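Local coordinates for hypothetical membrane protein (Corynebacterium glutamicum, PDB 6JSA) that binds heme b through its C-terminal HtaA domain, captured here, and probably passes heme along the uptake machinery of Corynebacteria, at residues V14-F18 with F146-Y150; D77-I83 with I95-S101; Y110-V114 with S139-A145. All blocks are in the same frame, centred on the assembly; numbering follows the deposited sequence. Where two conformers were deposited one is given.

Interaction 1: residues V14-F18 with F146-Y150; sequences VKASF and FADFY. With HEM (protoporphyrin IX containing Fe), chain B.
Phe146 drives its edge into the face of Phe18: CE1 of Phe146 sits over the centre of the Phe18 ring, 3.7 Å above its plane. The pair is a T-shaped stack, with centroids 5.0 Å apart and planes at 82°. At the rim of the same Phe146 ring, near its plane, CG1 of Val14 packs against CZ, while one face of that ring lies under CE2 of Tyr150. Tyr150 comes in across Phe18 at about a right angle and brings its hydroxyl up to the base of the Phe18 side chain, with Tyr150 OH 3.3 Å from Phe18 CB. The aliphatic part of Lys15 runs obliquely past this phenol end, its CD 3.4 Å from Tyr150 OH; the chain is extended until a bend at chi4 (-40°) turns NZ back to donate to Ser17 OG.

That network ends on the heme. Ser17 OG (2.6 Å) and Tyr150 OH (2.5 Å) both donate to the propionate oxygen O2D, so one carboxylate oxygen is gripped by both segments, and the nearby ammonium of Lys15 probably helps to offset its charge. The heme methyl CMD lies over one face of the Tyr150 ring. Phe149 lays its ring face on the porphyrin, with heme ND over the ring centre, 3.4 Å from its plane. Helix 140-145 ends in a Schellman motif with Ala147 as C-prime residue, and the overlapping type I' turn from Phe146 to Phe149 carries Phe149 to that place.

Phe18 also meets Phe69 edge-to-face and lies near Tyr21, the axial ligand of the iron. The start of helix 16-23 and the turn after helix 140-145 form the part of the heme pocket of this HtaA domain that grips one propionate and backs one face of the porphyrin.

Interaction 2: residues D77-I83 with I95-S101; sequences DMQIANI and IADVVSS
Met78 reaches across to Ser100 with a fully extended chain, its CG 3.5 Å from Ser100 OG. With chi1 at -177° the chain heads away from the backbone N and slides past the serine hydroxyl, which is itself bound to the carbonyl of Ala145. Ile80 and Val98 point to this same buried face. The CG2 branch of Ile80 lies anti to the backbone N, which carries it onto CB of Ala96 at 3.8 Å, while CG1 takes the place beside that nitrogen.

Gln79, Val99, Ala81 and Asp97 point to the other face, as two hydrogen-bonded antiparallel pairs; the bond from Gln79 N to Val99 O is short, 2.7 Å, and almost straight. Beyond Ala81 the chain turns a corner at Asn82, whose ND2 donates to Asp97 OD2 over 2.9 Å. The oxygen is met on its anti side with the donor 34° out of the carboxylate plane, and the amide and carboxylate planes stand 70° apart. The other oxygen, OD1, makes a salt bridge with Arg112. At the far end a water joins Asp77 O to Ser101 OG, beside a weak bond from Ser101 N to Asp77 O.

These strands belong to the hairpin 76-88/91-101. Strand 66-71 pairs with strand 76-88 on the edge away from 91-101, through the backbone of Met78 and Ile80, and strands 107-111 and 113-125 pair in turn with the other edge of 91-101.

Interaction 3: residues Y110-V114 with S139-A145; sequences YGRTV and SQSGSQA
The chain turns a corner at Arg112 between strands 107-111 and 113-125, and the short helix 140-145 lies against that bend, with CA atoms of Val114 and Ser139 6.6 Å apart. The helix opens on an N-cap: Ser139 OG accepts from Gly142 N, at 2.9 Å, and donates to Val114 O, 2.6 Å away. Its chi1 of 68° puts the hydroxyl between the backbone N and the carbonyl carbon, from where one oxygen can serve both the first turn of the helix, through Gly142 N, and the strand. The donor approaches 20° off the plane of the Val114 carbonyl.

Two residues further on, Ser141 OG and Thr113 OG1 share a hydrogen bond of 2.7 Å in which either may be the donor. Two serines of the N-cap and first turn thus hold Thr113 and Val114.

Tyr110 closes the other end by packing. Its ring has Ser141 O over one face, toward the rim, and Gln144 OE1 at the edge, in plane; the ring and the amide of Gln144 are turned 62° apart. CE1 touches CB of Ala145, whose side chain also packs on Val98 and whose residue reaches the heme. Arg112 turns elsewhere, to salt bridges with Asp97 and Glu84. At the tip of the ring a water sits 2.8 Å from Tyr110 OH and donates to Gln144 OE1.

Overall arrangement
Interaction 1 is buried and makes the main grip on the heme, which Ser101 of interaction 2 and Ala145 of interaction 3 also touch; aromatic rings and two hydroxyls close there on a propionate. Interaction 2 is partly buried and rests mainly on backbone bonds between strands; interaction 3 lies at the surface and depends on serine and threonine hydroxyls. Interactions 2 and 3 share the neighbourhood of strand 91-101, joined by Val98 O with Tyr110 N. Helix 140-145 of interaction 3 runs straight into the turn of interaction 1, where Ser143 meets Tyr150 O, and Met78 SD packs against Phe146 CE1 from interaction 2. Both later contacts are nested within the chain loop that interaction 1 closes.

Interaction 1: residues V14-F18 with F146-Y150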
# COMPACT_ATOMS: atom_id res chain seq x y z
N VAL A 14 -2.15 3.71 -4.64
CA VAL A 14 -3.38 3.07 -4.19
C VAL A 14 -4.18 2.64 -5.41
O VAL A 14 -4.17 1.47 -5.79
CB VAL A 14 -4.19 3.90 -3.17
CG1 VAL A 14 -5.40 3.10 -2.72
CG2 VAL A 14 -3.30 4.25 -1.97
N LYS A 15 -4.85 3.60 -6.06
CA LYS A 15 -5.45 3.35 -7.37
C LYS A 15 -5.65 4.69 -8.04
O LYS A 15 -6.24 5.60 -7.44
CB LYS A 15 -6.79 2.61 -7.25
CG LYS A 15 -7.31 2.06 -8.58
CD LYS A 15 -8.60 1.28 -8.36
CE LYS A 15 -9.11 0.55 -9.60
NZ LYS A 15 -9.00 1.27 -10.89
N ALA A 16 -5.16 4.84 -9.28
CA ALA A 16 -5.24 6.14 -9.93
C ALA A 16 -6.68 6.63 -10.05
O ALA A 16 -6.98 7.80 -9.78
CB ALA A 16 -4.58 6.10 -11.31
N SER A 17 -7.60 5.73 -10.43
CA SER A 17 -8.99 6.15 -10.57
C SER A 17 -9.59 6.54 -9.22
O SER A 17 -10.48 7.39 -9.17
CB SER A 17 -9.81 5.08 -11.28
OG SER A 17 -9.89 3.89 -10.51
N PHE A 18 -9.12 5.93 -8.13
CA PHE A 18 -9.57 6.35 -6.80
C PHE A 18 -9.08 7.76 -6.46
O PHE A 18 -9.85 8.57 -5.95
CB PHE A 18 -9.11 5.35 -5.74
CG PHE A 18 -9.66 5.63 -4.37
CD1 PHE A 18 -11.03 5.54 -4.14
CD2 PHE A 18 -8.83 5.99 -3.32
CE1 PHE A 18 -11.56 5.78 -2.88
CE2 PHE A 18 -9.35 6.24 -2.05
CZ PHE A 18 -10.72 6.13 -1.84
N PHE A 146 -13.07 -0.37 0.89
CA PHE A 146 -13.53 0.51 -0.19
C PHE A 146 -15.04 0.51 -0.34
O PHE A 146 -15.55 0.85 -1.42
CB PHE A 146 -12.84 0.15 -1.50
CG PHE A 146 -11.42 0.64 -1.61
CD1 PHE A 146 -11.15 1.98 -1.78
CD2 PHE A 146 -10.36 -0.26 -1.61
CE1 PHE A 146 -9.85 2.43 -1.91
CE2 PHE A 146 -9.05 0.18 -1.75
CZ PHE A 146 -8.80 1.53 -1.90
N ALA A 147 -15.77 0.13 0.72
CA ALA A 147 -17.23 0.21 0.74
C ALA A 147 -17.87 -0.62 -0.37
O ALA A 147 -18.96 -0.29 -0.85
CB ALA A 147 -17.74 1.66 0.75
N ASP A 148 -17.20 -1.70 -0.78
CA ASP A 148 -17.69 -2.62 -1.80
C ASP A 148 -17.81 -1.99 -3.18
O ASP A 148 -18.47 -2.56 -4.06
CB ASP A 148 -19.00 -3.31 -1.39
CG ASP A 148 -18.91 -4.01 -0.04
OD1 ASP A 148 -17.90 -4.70 0.22
OD2 ASP A 148 -19.85 -3.86 0.76
N PHE A 149 -17.19 -0.82 -3.41
CA PHE A 149 -17.18 -0.27 -4.76
C PHE A 149 -16.22 -1.02 -5.68
O PHE A 149 -16.41 -0.97 -6.91
CB PHE A 149 -16.86 1.23 -4.75
CG PHE A 149 -18.03 2.09 -4.39
CD1 PHE A 149 -18.29 2.43 -3.07
CD2 PHE A 149 -18.89 2.57 -5.37
CE1 PHE A 149 -19.37 3.24 -2.74
CE2 PHE A 149 -19.98 3.37 -5.06
CZ PHE A 149 -20.22 3.71 -3.74
N TYR A 150 -15.22 -1.69 -5.14
CA TYR A 150 -14.37 -2.60 -5.89
C TYR A 150 -14.60 -4.00 -5.34
O TYR A 150 -14.71 -4.18 -4.12
CB TYR A 150 -12.88 -2.29 -5.70
CG TYR A 150 -12.42 -0.89 -6.02
CD1 TYR A 150 -12.80 -0.26 -7.19
CD2 TYR A 150 -11.58 -0.21 -5.14
CE1 TYR A 150 -12.36 1.03 -7.48
CE2 TYR A 150 -11.13 1.06 -5.43
CZ TYR A 150 -11.52 1.68 -6.60
OH TYR A 150 -11.09 2.96 -6.86
CHA HEM B . -17.32 5.74 -6.82
CHB HEM B . -21.13 7.90 -4.78
CHC HEM B . -19.27 7.03 -0.40
CHD HEM B . -15.66 4.54 -2.43
C1A HEM B . -18.49 6.43 -6.65
C2A HEM B . -19.32 6.97 -7.72
C3A HEM B . -20.37 7.57 -7.17
C4A HEM B . -20.26 7.41 -5.73
CMA HEM B . -21.53 8.31 -7.90
CAA HEM B . -18.95 6.90 -9.21
CBA HEM B . -17.90 7.99 -9.42
CGA HEM B . -17.36 8.00 -10.82
O1A HEM B . -17.48 6.97 -11.53
O2A HEM B . -16.78 9.03 -11.24
C1B HEM B . -20.94 7.91 -3.42
C2B HEM B . -21.75 8.60 -2.44
C3B HEM B . -21.24 8.36 -1.23
C4B HEM B . -20.08 7.51 -1.41
CMB HEM B . -22.98 9.44 -2.82
CAB HEM B . -21.70 8.84 0.17
CBB HEM B . -22.68 9.71 0.42
C1C HEM B . -18.15 6.25 -0.56
C2C HEM B . -17.38 5.66 0.52
C3C HEM B . -16.36 5.00 -0.03
C4C HEM B . -16.48 5.11 -1.47
CMC HEM B . -17.68 5.83 2.02
CAC HEM B . -15.28 4.22 0.76
CBC HEM B . -13.99 4.28 0.40
C1D HEM B . -15.82 4.63 -3.79
C2D HEM B . -14.96 4.01 -4.77
C3D HEM B . -15.41 4.34 -5.98
C4D HEM B . -16.56 5.20 -5.81
CMD HEM B . -13.75 3.12 -4.43
CAD HEM B . -14.80 3.92 -7.33
CBD HEM B . -13.84 5.04 -7.77
CGD HEM B . -13.13 4.64 -9.03
O1D HEM B . -13.69 4.84 -10.14
O2D HEM B . -11.99 4.12 -8.94
NA HEM B . -19.09 6.72 -5.44
NB HEM B . -19.92 7.26 -2.76
NC HEM B . -17.57 5.88 -1.77
ND HEM B . -16.80 5.35 -4.45
FE HEM B . -18.18 6.57 -3.60

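Interaction 2: residues D77-I83 with I95-S101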
# COMPACT_ATOMS: atom_id res chain seq x y z
N ASP A 77 -14.13 8.32 4.69
CA ASP A 77 -13.07 8.58 5.65
C ASP A 77 -12.26 7.28 5.70
O ASP A 77 -12.67 6.31 6.35
CB ASP A 77 -13.68 8.92 7.00
CG ASP A 77 -12.66 9.33 8.05
OD1 ASP A 77 -11.47 8.96 7.93
OD2 ASP A 77 -13.06 10.02 9.01
N MET A 78 -11.13 7.27 5.00
CA MET A 78 -10.34 6.05 4.81
C MET A 78 -8.90 6.34 5.17
O MET A 78 -8.27 7.22 4.58
CB MET A 78 -10.44 5.55 3.37
CG MET A 78 -9.70 4.24 3.16
SD MET A 78 -9.85 3.67 1.46
CE MET A 78 -9.42 1.95 1.63
N GLN A 79 -8.37 5.59 6.14
CA GLN A 79 -7.00 5.74 6.57
C GLN A 79 -6.23 4.47 6.24
O GLN A 79 -6.69 3.36 6.55
CB GLN A 79 -6.94 5.99 8.08
CG GLN A 79 -7.69 7.23 8.53
CD GLN A 79 -7.66 7.39 10.03
OE1 GLN A 79 -6.59 7.42 10.64
NE2 GLN A 79 -8.84 7.48 10.64
N ILE A 80 -5.06 4.64 5.63
CA ILE A 80 -4.15 3.55 5.33
C ILE A 80 -2.80 3.91 5.95
O ILE A 80 -2.25 4.98 5.65
CB ILE A 80 -4.00 3.33 3.82
CG1 ILE A 80 -5.36 3.06 3.17
CG2 ILE A 80 -3.03 2.19 3.53
CD1 ILE A 80 -5.32 2.96 1.66
N ALA A 81 -2.28 3.05 6.83
CA ALA A 81 -1.07 3.39 7.56
C ALA A 81 -0.12 2.20 7.64
O ALA A 81 -0.53 1.03 7.58
CB ALA A 81 -1.38 3.87 8.98
N ASN A 82 1.17 2.51 7.81
CA ASN A 82 2.18 1.49 8.12
C ASN A 82 2.21 0.37 7.08
O ASN A 82 2.11 -0.82 7.41
CB ASN A 82 1.98 0.94 9.53
CG ASN A 82 2.13 2.00 10.57
OD1 ASN A 82 3.12 2.73 10.58
ND2 ASN A 82 1.15 2.10 11.46
N ILE A 83 2.36 0.75 5.81
CA ILE A 83 2.36 -0.27 4.77
C ILE A 83 3.60 -1.15 4.89
O ILE A 83 4.66 -0.72 5.38
CB ILE A 83 2.20 0.28 3.34
CG1 ILE A 83 3.48 0.98 2.87
CG2 ILE A 83 0.99 1.18 3.23
CD1 ILE A 83 3.53 1.09 1.35
N ILE A 95 0.48 -5.28 3.14
CA ILE A 95 -0.17 -5.23 4.44
C ILE A 95 -0.23 -3.78 4.91
O ILE A 95 0.72 -3.01 4.69
CB ILE A 95 0.63 -6.10 5.43
CG1 ILE A 95 0.66 -7.56 4.97
CG2 ILE A 95 0.09 -5.99 6.85
CD1 ILE A 95 1.78 -8.37 5.59
N ALA A 96 -1.32 -3.40 5.57
CA ALA A 96 -1.43 -2.06 6.13
C ALA A 96 -2.45 -2.07 7.26
O ALA A 96 -3.25 -3.00 7.37
CB ALA A 96 -1.84 -1.04 5.06
N ASP A 97 -2.39 -1.04 8.09
CA ASP A 97 -3.43 -0.76 9.07
C ASP A 97 -4.49 0.10 8.40
O ASP A 97 -4.17 1.14 7.83
CB ASP A 97 -2.87 0.02 10.26
CG ASP A 97 -1.68 -0.66 10.91
OD1 ASP A 97 -1.52 -1.89 10.76
OD2 ASP A 97 -0.90 0.05 11.60
N VAL A 98 -5.75 -0.34 8.44
CA VAL A 98 -6.81 0.31 7.67
C VAL A 98 -8.02 0.58 8.55
O VAL A 98 -8.52 -0.32 9.23
CB VAL A 98 -7.23 -0.52 6.44
CG1 VAL A 98 -8.35 0.19 5.66
CG2 VAL A 98 -6.04 -0.80 5.55
N VAL A 99 -8.51 1.83 8.51
CA VAL A 99 -9.78 2.22 9.10
C VAL A 99 -10.59 2.91 8.01
O VAL A 99 -10.06 3.79 7.32
CB VAL A 99 -9.59 3.19 10.29
CG1 VAL A 99 -10.94 3.55 10.90
CG2 VAL A 99 -8.64 2.60 11.32
N SER A 100 -11.84 2.50 7.81
CA SER A 100 -12.61 3.09 6.73
C SER A 100 -14.08 3.12 7.09
O SER A 100 -14.56 2.32 7.90
CB SER A 100 -12.42 2.32 5.43
OG SER A 100 -12.79 3.10 4.32
N SER A 101 -14.81 4.03 6.45
CA SER A 101 -16.25 4.18 6.65
C SER A 101 -17.04 3.67 5.45
O SER A 101 -16.56 3.71 4.31
CB SER A 101 -16.61 5.64 6.90
OG SER A 101 -16.18 6.05 8.18
O HOH W 1 -14.46 5.53 3.87
O HOH W 2 -13.50 5.71 9.01

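Interaction 3: residues Y110-V114 with S139-A145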
# COMPACT_ATOMS: atom_id res chain seq x y z
N TYR A 110 -10.25 -2.14 10.52
CA TYR A 110 -9.87 -3.45 10.01
C TYR A 110 -8.60 -3.97 10.65
O TYR A 110 -8.23 -5.13 10.41
CB TYR A 110 -9.74 -3.41 8.48
CG TYR A 110 -11.07 -3.14 7.82
CD1 TYR A 110 -11.50 -1.84 7.60
CD2 TYR A 110 -11.90 -4.19 7.45
CE1 TYR A 110 -12.74 -1.60 7.03
CE2 TYR A 110 -13.13 -3.96 6.87
CZ TYR A 110 -13.55 -2.66 6.67
OH TYR A 110 -14.78 -2.41 6.10
N GLY A 111 -7.93 -3.15 11.45
CA GLY A 111 -6.68 -3.54 12.04
C GLY A 111 -5.59 -3.64 10.98
O GLY A 111 -5.67 -3.06 9.89
N ARG A 112 -4.58 -4.42 11.31
CA ARG A 112 -3.50 -4.71 10.38
C ARG A 112 -3.93 -5.87 9.49
O ARG A 112 -4.23 -6.96 10.00
CB ARG A 112 -2.22 -5.04 11.13
CG ARG A 112 -1.02 -5.12 10.23
CD ARG A 112 0.27 -4.79 10.95
NE ARG A 112 1.37 -4.71 10.00
CZ ARG A 112 1.63 -3.64 9.25
NH1 ARG A 112 0.87 -2.55 9.35
NH2 ARG A 112 2.63 -3.65 8.38
N THR A 113 -4.00 -5.63 8.19
CA THR A 113 -4.66 -6.57 7.29
C THR A 113 -3.93 -6.61 5.95
O THR A 113 -3.28 -5.65 5.55
CB THR A 113 -6.13 -6.14 7.08
OG1 THR A 113 -6.83 -7.16 6.36
CG2 THR A 113 -6.22 -4.82 6.31
N VAL A 114 -4.06 -7.74 5.26
CA VAL A 114 -3.60 -7.81 3.88
C VAL A 114 -4.58 -7.01 3.02
O VAL A 114 -5.76 -7.35 2.94
CB VAL A 114 -3.49 -9.26 3.41
CG1 VAL A 114 -3.11 -9.32 1.93
CG2 VAL A 114 -2.47 -10.00 4.26
N SER A 139 -7.80 -7.54 -1.71
CA SER A 139 -8.25 -8.57 -0.79
C SER A 139 -9.72 -8.39 -0.42
O SER A 139 -10.36 -7.38 -0.74
CB SER A 139 -7.43 -8.51 0.49
OG SER A 139 -7.75 -7.32 1.20
N GLN A 140 -10.25 -9.38 0.31
CA GLN A 140 -11.61 -9.27 0.84
C GLN A 140 -11.74 -8.07 1.77
O GLN A 140 -12.66 -7.25 1.63
CB GLN A 140 -11.98 -10.56 1.58
CG GLN A 140 -11.91 -11.82 0.72
CD GLN A 140 -13.12 -11.99 -0.16
OE1 GLN A 140 -14.16 -11.37 0.07
NE2 GLN A 140 -13.00 -12.84 -1.17
N SER A 141 -10.83 -7.95 2.73
CA SER A 141 -10.89 -6.82 3.66
C SER A 141 -10.70 -5.50 2.92
O SER A 141 -11.35 -4.50 3.25
CB SER A 141 -9.85 -6.97 4.76
OG SER A 141 -8.54 -6.93 4.22
N GLY A 142 -9.82 -5.48 1.91
CA GLY A 142 -9.65 -4.26 1.13
C GLY A 142 -10.92 -3.86 0.40
O GLY A 142 -11.28 -2.69 0.36
N SER A 143 -11.61 -4.84 -0.19
CA SER A 143 -12.88 -4.57 -0.85
C SER A 143 -13.89 -3.96 0.12
O SER A 143 -14.59 -2.99 -0.22
CB SER A 143 -13.41 -5.86 -1.45
OG SER A 143 -14.68 -5.68 -2.04
N GLN A 144 -13.99 -4.52 1.33
CA GLN A 144 -14.88 -3.94 2.33
C GLN A 144 -14.45 -2.54 2.71
O GLN A 144 -15.29 -1.66 2.93
CB GLN A 144 -14.93 -4.84 3.56
CG GLN A 144 -15.50 -6.21 3.30
CD GLN A 144 -15.44 -7.10 4.51
OE1 GLN A 144 -15.38 -6.62 5.65
NE2 GLN A 144 -15.43 -8.41 4.29
N ALA A 145 -13.14 -2.31 2.84
CA ALA A 145 -12.67 -0.98 3.22
C ALA A 145 -12.99 0.05 2.15
O ALA A 145 -13.18 1.23 2.47
CB ALA A 145 -11.17 -1.02 3.50
O HOH W 3 -16.96 -4.06 6.61